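Local coordinates for malonyl-CoA-[acyl-carrier-protein] transacylase (Coxiella burnetii, PDB 3TQE) that probably catalyses the transfer of the malonyl group from malonyl-CoA to holo-acyl carrier protein, giving malonyl-ACP and free CoA, at residues 134-142 and 192-203; 269-280 and 293-302. All blocks are in the same frame, centred on the assembly; numbering follows the deposited sequence.

Contact 1: residues 134-142 and 192-203; sequences GAMGAIIGL and AKIAKRIPVSVP
One face of the Arg197 guanidinium rests on Ala135, whose CB lies 3.3 Å above the guanidinium plane and off its centre. The Arg197 side chain bends at chi2 (-92°) and chi3, which brings the guanidinium back over Ala135. Arg197 NH1 forms a salt bridge with Asp181. The segments hold the first and last strands of the ferredoxin-like subdomain, paired antiparallel. Strand 194-197 lies at one edge of the mixed sheet, with 134-140 between it and 170-174. Ala138 and Lys196 form a hydrogen-bonded pair, each N bonding to the other's O. At the far end Lys193 and Ile194 together stand opposite Ile140, a classic bulge. Ile140 O accepts from Ile194 N and, weakly, from Lys193 N. The Ile140 and Ile194 side chains run alongside each other, CB to CB 3.9 Å. On the face that carries Ile139 and Ala195, Ile139 CG2 meets Ala192 CB. The Ile139 side chain also packs on helix 177-189. Past the pair, Met136, a selenomethionine, crosses Val200 obliquely. The Met136 side chain is about 5 Å from that of His205 and from a bound glycine, and about 8 Å from that of Ser96; both residues are predicted to be catalytic. Met136 CG touches Val200 CG2 at 3.6 Å, and Met136 SE lies 3.4 Å from Val202 O.

Contact 2: residues 269-280 and 293-302; sequences EEQGIKVFMECG and DRQSEILPLT
Leu299 and Met277, a selenomethionine, stand next to each other on one face of two neighbouring parallel strands. Met277 is modelled in two conformers. In one of them the bend at chi2 (69°) turns the Met277 chain along the leucine. Its CE then comes to 3.3 Å from Leu299 CD1, a short contact that is doubtful because of the second conformer. Val275, on the strand of Met277, touches the same methyl with CG1. Leu299 CD1 thus sits between Val275 CG1 (4.0 Å) and the Met277 side chain. Further along, Leu301 CD1 comes up against Met277 CB at 3.8 Å.

On the opposite face Phe276 CB packs on Ile298 CG1. Glu297 O and Glu269 CG lie at the edge of the Phe276 ring, in its plane. Helix 284-292 packs on this face through Ile289, which touches both Phe276 and Ile298. Strand 275-278, this helix and strand 297-300 make a beta-alpha-beta unit. Four backbone bonds join the strands. Phe276 uses both its N and its O, to Glu297 O and Leu299 N.

Where helix 261-270 ends, Glu269 crosses Asp293 with the carboxylate planes 63° apart. Glu269 OE2 and Asp293 OD2 are 2.6 Å apart. Lys274 NZ bonds to Glu269 O and stays 5.6 Å from Asp293 OD2. So short an approach of two acid oxygens suggests that one group holds a proton, probably with a raised pKa.

In the fold
From the N terminus, strands 9-12 and 91-94 come first and belong to the parallel sheet. The chain then enters the mixed sheet at strand 134-140. Contact 1 closes a loop of 49 residues that includes helices 144-155 and 177-189 and strands 160-167 and 170-174. After helices 210-220 and 244-254, strand 259-260 completes the mixed sheet and helix 261-270 leads back to the parallel one. Contact 2 closes a much shorter loop of 12 residues, mostly helix 284-292. The two contacts follow in series and neither nest nor cross. The nearest atoms of contact 1 and contact 2 are about 11 Å apart. Each ties an edge strand to its neighbour, contact 1 in the mixed sheet and contact 2 in the parallel one.

Contact 1: residues 134-142 and 192-203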
# COMPACT_ATOMS: atom_id res chain seq x y z
N GLY A 134 -11.84 17.37 -0.90
CA GLY A 134 -11.91 15.93 -0.72
C GLY A 134 -11.54 15.54 0.70
O GLY A 134 -10.93 16.30 1.46
N ALA A 135 -11.87 14.32 1.04
CA ALA A 135 -11.53 13.79 2.34
C ALA A 135 -11.60 12.27 2.32
O ALA A 135 -12.16 11.66 1.42
CB ALA A 135 -12.49 14.33 3.43
N MSE A 136 -11.00 11.69 3.35
CA MSE A 136 -11.13 10.29 3.65
C MSE A 136 -11.46 10.16 5.10
O MSE A 136 -11.08 11.00 5.92
CB MSE A 136 -9.85 9.51 3.34
CG MSE A 136 -9.44 9.62 1.90
SE MSE A 136 -8.00 8.45 1.37
CE MSE A 136 -9.04 6.87 1.14
N GLY A 137 -12.14 9.09 5.43
CA GLY A 137 -12.55 8.82 6.78
C GLY A 137 -12.55 7.35 7.10
O GLY A 137 -12.88 6.54 6.28
N ALA A 138 -12.20 7.04 8.34
CA ALA A 138 -12.16 5.69 8.83
C ALA A 138 -13.38 5.38 9.63
O ALA A 138 -13.77 6.17 10.49
CB ALA A 138 -10.94 5.52 9.69
N ILE A 139 -13.97 4.23 9.36
CA ILE A 139 -15.13 3.75 10.08
C ILE A 139 -14.77 2.40 10.66
O ILE A 139 -14.36 1.50 9.93
CB ILE A 139 -16.34 3.61 9.19
CG1 ILE A 139 -16.71 4.97 8.59
CG2 ILE A 139 -17.51 3.06 9.98
CD1 ILE A 139 -17.81 4.91 7.58
N ILE A 140 -14.92 2.27 11.98
CA ILE A 140 -14.62 1.01 12.64
C ILE A 140 -15.88 0.55 13.31
O ILE A 140 -16.52 1.31 14.04
CB ILE A 140 -13.50 1.18 13.65
CG1 ILE A 140 -12.24 1.65 12.93
CG2 ILE A 140 -13.28 -0.12 14.41
CD1 ILE A 140 -11.00 1.70 13.77
N GLY A 141 -16.27 -0.70 13.05
CA GLY A 141 -17.38 -1.33 13.75
C GLY A 141 -18.65 -1.58 12.96
O GLY A 141 -19.63 -2.12 13.53
N LEU A 142 -18.66 -1.22 11.68
CA LEU A 142 -19.77 -1.53 10.79
C LEU A 142 -19.24 -2.39 9.64
O LEU A 142 -18.07 -2.30 9.29
CB LEU A 142 -20.37 -0.25 10.19
CG LEU A 142 -21.01 0.73 11.16
CD1 LEU A 142 -21.50 1.93 10.38
CD2 LEU A 142 -22.16 0.09 11.93
N ALA A 192 -21.25 2.84 14.68
CA ALA A 192 -19.83 2.72 14.50
C ALA A 192 -19.10 3.10 15.76
O ALA A 192 -19.47 4.08 16.42
CB ALA A 192 -19.36 3.60 13.33
N LYS A 193 -18.06 2.34 16.11
CA LYS A 193 -17.25 2.65 17.27
C LYS A 193 -16.39 3.89 17.01
O LYS A 193 -16.25 4.75 17.88
CB LYS A 193 -16.39 1.44 17.67
CG LYS A 193 -17.24 0.26 18.11
CD LYS A 193 -16.42 -0.89 18.68
CE LYS A 193 -17.32 -1.84 19.48
NZ LYS A 193 -16.80 -3.24 19.49
N ILE A 194 -15.84 3.97 15.80
CA ILE A 194 -15.06 5.11 15.39
C ILE A 194 -15.54 5.51 14.02
O ILE A 194 -15.78 4.65 13.17
CB ILE A 194 -13.58 4.74 15.32
CG1 ILE A 194 -13.04 4.43 16.72
CG2 ILE A 194 -12.76 5.85 14.64
CD1 ILE A 194 -12.96 5.63 17.60
N ALA A 195 -15.72 6.80 13.80
CA ALA A 195 -16.01 7.32 12.45
C ALA A 195 -15.37 8.68 12.41
O ALA A 195 -15.92 9.67 12.94
CB ALA A 195 -17.49 7.38 12.17
N LYS A 196 -14.17 8.75 11.83
CA LYS A 196 -13.31 9.92 11.97
C LYS A 196 -12.60 10.22 10.67
O LYS A 196 -12.21 9.31 9.97
CB LYS A 196 -12.23 9.62 13.03
CG LYS A 196 -11.52 10.85 13.55
CD LYS A 196 -10.84 10.56 14.88
CE LYS A 196 -10.67 11.84 15.70
NZ LYS A 196 -9.88 11.61 16.95
N ARG A 197 -12.39 11.49 10.36
CA ARG A 197 -11.54 11.85 9.24
C ARG A 197 -10.12 11.35 9.48
O ARG A 197 -9.63 11.37 10.61
CB ARG A 197 -11.46 13.36 9.08
CG ARG A 197 -12.73 13.98 8.60
CD ARG A 197 -12.76 14.07 7.12
NE ARG A 197 -12.00 15.22 6.63
CZ ARG A 197 -12.49 16.41 6.25
NH1 ARG A 197 -13.78 16.68 6.26
NH2 ARG A 197 -11.67 17.35 5.81
N ILE A 198 -9.48 10.89 8.42
CA ILE A 198 -8.06 10.56 8.41
C ILE A 198 -7.34 11.82 7.91
O ILE A 198 -7.90 12.54 7.09
CB ILE A 198 -7.78 9.41 7.41
CG1 ILE A 198 -8.58 8.16 7.78
CG2 ILE A 198 -6.31 9.06 7.34
CD1 ILE A 198 -8.51 7.08 6.73
N PRO A 199 -6.11 12.09 8.39
CA PRO A 199 -5.38 13.31 7.98
C PRO A 199 -4.74 13.24 6.59
O PRO A 199 -3.52 13.28 6.43
CB PRO A 199 -4.30 13.43 9.07
CG PRO A 199 -4.07 12.05 9.51
CD PRO A 199 -5.43 11.43 9.51
N VAL A 200 -5.60 13.14 5.58
CA VAL A 200 -5.20 13.24 4.19
C VAL A 200 -6.16 14.20 3.50
O VAL A 200 -7.29 14.39 3.93
CB VAL A 200 -5.21 11.87 3.48
CG1 VAL A 200 -4.18 10.92 4.11
CG2 VAL A 200 -6.62 11.26 3.53
N SER A 201 -5.68 14.87 2.47
CA SER A 201 -6.53 15.77 1.69
C SER A 201 -7.09 14.98 0.51
O SER A 201 -8.18 15.27 0.02
CB SER A 201 -5.73 17.00 1.21
OG SER A 201 -4.64 16.64 0.37
N VAL A 202 -6.35 13.98 0.05
CA VAL A 202 -6.60 13.40 -1.25
C VAL A 202 -7.58 12.26 -1.14
O VAL A 202 -7.32 11.31 -0.42
CB VAL A 202 -5.28 12.85 -1.83
CG1 VAL A 202 -5.53 12.14 -3.16
CG2 VAL A 202 -4.29 14.00 -1.99
N PRO A 203 -8.72 12.34 -1.83
CA PRO A 203 -9.71 11.28 -1.72
C PRO A 203 -9.43 10.16 -2.70
O PRO A 203 -9.97 10.08 -3.79
CB PRO A 203 -11.01 12.00 -2.07
CG PRO A 203 -10.59 13.02 -3.08
CD PRO A 203 -9.23 13.49 -2.61
O HOH W 1 -9.02 17.78 -0.71
O HOH W 2 -9.50 13.50 5.14

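Contact 2: residues 269-280 and 293-302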
# COMPACT_ATOMS: atom_id res chain seq x y z
N GLU A 269 -5.04 -16.59 2.57
CA GLU A 269 -5.26 -17.57 3.62
C GLU A 269 -5.97 -18.79 3.11
O GLU A 269 -5.64 -19.90 3.53
CB GLU A 269 -5.99 -16.94 4.77
CG GLU A 269 -5.13 -15.97 5.49
CD GLU A 269 -5.53 -15.78 6.91
OE1 GLU A 269 -6.74 -15.56 7.13
OE2 GLU A 269 -4.64 -15.84 7.78
N GLU A 270 -6.87 -18.60 2.15
CA GLU A 270 -7.55 -19.75 1.54
C GLU A 270 -6.60 -20.64 0.75
O GLU A 270 -6.91 -21.82 0.52
CB GLU A 270 -8.66 -19.29 0.61
CG GLU A 270 -9.88 -18.84 1.34
CD GLU A 270 -10.90 -18.18 0.43
OE1 GLU A 270 -10.72 -18.22 -0.83
OE2 GLU A 270 -11.89 -17.62 0.95
N GLN A 271 -5.47 -20.09 0.33
CA GLN A 271 -4.42 -20.83 -0.32
C GLN A 271 -3.48 -21.52 0.67
O GLN A 271 -2.51 -22.20 0.26
CB GLN A 271 -3.66 -19.92 -1.28
CG GLN A 271 -4.56 -19.42 -2.45
CD GLN A 271 -5.13 -20.56 -3.27
OE1 GLN A 271 -4.42 -21.48 -3.59
NE2 GLN A 271 -6.42 -20.49 -3.65
N GLY A 272 -3.79 -21.44 1.95
CA GLY A 272 -3.00 -22.10 2.97
C GLY A 272 -1.86 -21.28 3.53
O GLY A 272 -1.07 -21.76 4.32
N ILE A 273 -1.79 -20.01 3.17
CA ILE A 273 -0.69 -19.19 3.59
C ILE A 273 -1.17 -18.37 4.75
O ILE A 273 -2.07 -17.53 4.58
CB ILE A 273 -0.25 -18.27 2.45
CG1 ILE A 273 0.24 -19.10 1.26
CG2 ILE A 273 0.78 -17.26 2.98
CD1 ILE A 273 0.39 -18.38 -0.04
N LYS A 274 -0.56 -18.57 5.91
CA LYS A 274 -0.95 -17.86 7.11
C LYS A 274 0.20 -17.13 7.76
O LYS A 274 0.05 -16.62 8.84
CB LYS A 274 -1.63 -18.80 8.11
CG LYS A 274 -2.86 -19.40 7.49
CD LYS A 274 -3.88 -19.96 8.44
CE LYS A 274 -5.16 -20.28 7.69
NZ LYS A 274 -4.89 -20.70 6.26
N VAL A 275 1.33 -17.04 7.06
CA VAL A 275 2.49 -16.31 7.54
C VAL A 275 2.73 -15.20 6.54
O VAL A 275 2.79 -15.42 5.34
CB VAL A 275 3.74 -17.18 7.61
CG1 VAL A 275 4.94 -16.37 7.97
CG2 VAL A 275 3.50 -18.29 8.61
N PHE A 276 2.75 -13.99 7.06
CA PHE A 276 2.89 -12.78 6.26
C PHE A 276 4.12 -12.04 6.75
O PHE A 276 4.35 -11.93 7.95
CB PHE A 276 1.67 -11.88 6.46
CG PHE A 276 0.38 -12.50 5.99
CD1 PHE A 276 -0.12 -12.24 4.73
CD2 PHE A 276 -0.30 -13.40 6.79
CE1 PHE A 276 -1.29 -12.82 4.30
CE2 PHE A 276 -1.48 -13.99 6.34
CZ PHE A 276 -1.95 -13.71 5.11
N MSE A 277 4.88 -11.48 5.82
CA MSE A 277 6.01 -10.63 6.17
C MSE A 277 5.67 -9.26 5.68
O MSE A 277 5.28 -9.11 4.51
CB MSE A 277 7.29 -11.06 5.46
CG MSE A 277 8.06 -12.07 6.18
SE MSE A 277 7.09 -13.69 6.15
CE MSE A 277 8.47 -14.81 6.94
N GLU A 278 5.79 -8.28 6.55
CA GLU A 278 5.48 -6.91 6.19
C GLU A 278 6.75 -6.28 5.66
O GLU A 278 7.73 -6.05 6.38
CB GLU A 278 4.90 -6.15 7.38
CG GLU A 278 4.48 -4.73 7.06
CD GLU A 278 3.33 -4.17 7.90
OE1 GLU A 278 2.98 -4.74 8.97
OE2 GLU A 278 2.76 -3.15 7.47
N CYS A 279 6.78 -6.10 4.35
CA CYS A 279 7.97 -5.67 3.66
C CYS A 279 7.94 -4.17 3.48
O CYS A 279 7.71 -3.65 2.41
CB CYS A 279 8.10 -6.40 2.34
SG CYS A 279 9.73 -6.27 1.60
N GLY A 280 8.18 -3.48 4.57
CA GLY A 280 8.15 -2.02 4.59
C GLY A 280 8.24 -1.55 6.01
O GLY A 280 8.32 -2.34 6.96
N ASP A 293 -7.58 -12.18 10.68
CA ASP A 293 -7.38 -13.53 11.21
C ASP A 293 -6.41 -13.53 12.38
O ASP A 293 -5.21 -13.40 12.20
CB ASP A 293 -6.85 -14.45 10.13
CG ASP A 293 -6.53 -15.87 10.66
OD1 ASP A 293 -6.94 -16.20 11.79
OD2 ASP A 293 -5.82 -16.62 9.96
N ARG A 294 -6.93 -13.73 13.59
CA ARG A 294 -6.10 -13.67 14.78
C ARG A 294 -5.05 -14.78 14.83
O ARG A 294 -4.07 -14.68 15.55
CB ARG A 294 -6.98 -13.71 16.04
CG ARG A 294 -6.28 -13.30 17.33
CD ARG A 294 -5.78 -11.85 17.31
NE ARG A 294 -6.83 -10.88 16.96
CZ ARG A 294 -6.67 -9.55 16.99
NH1 ARG A 294 -5.51 -9.01 17.36
NH2 ARG A 294 -7.69 -8.76 16.66
N GLN A 295 -5.25 -15.84 14.04
CA GLN A 295 -4.30 -16.93 13.99
C GLN A 295 -3.18 -16.73 12.97
O GLN A 295 -2.23 -17.51 12.91
CB GLN A 295 -5.04 -18.25 13.71
CG GLN A 295 -6.10 -18.60 14.76
CD GLN A 295 -5.57 -18.51 16.19
OE1 GLN A 295 -6.22 -17.94 17.07
NE2 GLN A 295 -4.39 -19.08 16.42
N SER A 296 -3.27 -15.68 12.16
CA SER A 296 -2.19 -15.40 11.23
C SER A 296 -0.97 -14.94 12.00
O SER A 296 -1.05 -14.54 13.16
CB SER A 296 -2.61 -14.32 10.25
OG SER A 296 -2.85 -13.11 10.92
N GLU A 297 0.17 -14.99 11.34
CA GLU A 297 1.40 -14.48 11.89
C GLU A 297 1.95 -13.45 10.92
O GLU A 297 2.03 -13.74 9.75
CB GLU A 297 2.37 -15.63 12.02
CG GLU A 297 3.72 -15.26 12.54
CD GLU A 297 4.60 -16.46 12.89
OE1 GLU A 297 4.26 -17.59 12.51
OE2 GLU A 297 5.64 -16.26 13.55
N ILE A 298 2.30 -12.27 11.40
CA ILE A 298 2.88 -11.23 10.55
C ILE A 298 4.19 -10.84 11.17
O ILE A 298 4.27 -10.47 12.35
CB ILE A 298 1.98 -9.98 10.39
CG1 ILE A 298 0.55 -10.39 10.03
CG2 ILE A 298 2.55 -9.05 9.30
CD1 ILE A 298 -0.39 -10.48 11.21
N LEU A 299 5.24 -10.96 10.38
CA LEU A 299 6.57 -10.71 10.86
C LEU A 299 7.11 -9.41 10.31
O LEU A 299 7.01 -9.15 9.13
CB LEU A 299 7.47 -11.85 10.42
CG LEU A 299 7.06 -13.21 11.00
CD1 LEU A 299 7.62 -14.32 10.12
CD2 LEU A 299 7.55 -13.31 12.40
N PRO A 300 7.66 -8.57 11.18
CA PRO A 300 8.30 -7.36 10.74
C PRO A 300 9.69 -7.62 10.19
O PRO A 300 10.34 -8.61 10.54
CB PRO A 300 8.39 -6.54 12.01
CG PRO A 300 8.53 -7.51 13.05
CD PRO A 300 7.75 -8.73 12.63
N LEU A 301 10.15 -6.71 9.36
CA LEU A 301 11.41 -6.88 8.65
C LEU A 301 12.29 -5.64 8.71
O LEU A 301 13.05 -5.37 7.79
CB LEU A 301 11.13 -7.22 7.20
CG LEU A 301 10.42 -8.54 6.92
CD1 LEU A 301 10.24 -8.67 5.41
CD2 LEU A 301 11.18 -9.74 7.48
N THR A 302 12.18 -4.87 9.78
CA THR A 302 12.78 -3.55 9.80
C THR A 302 14.18 -3.48 10.40
O THR A 302 14.76 -2.39 10.49
CB THR A 302 11.85 -2.59 10.50
OG1 THR A 302 11.44 -3.17 11.73
CG2 THR A 302 10.64 -2.28 9.63
O HOH W 3 0.35 -18.76 11.05
O HOH W 4 8.39 -4.62 8.44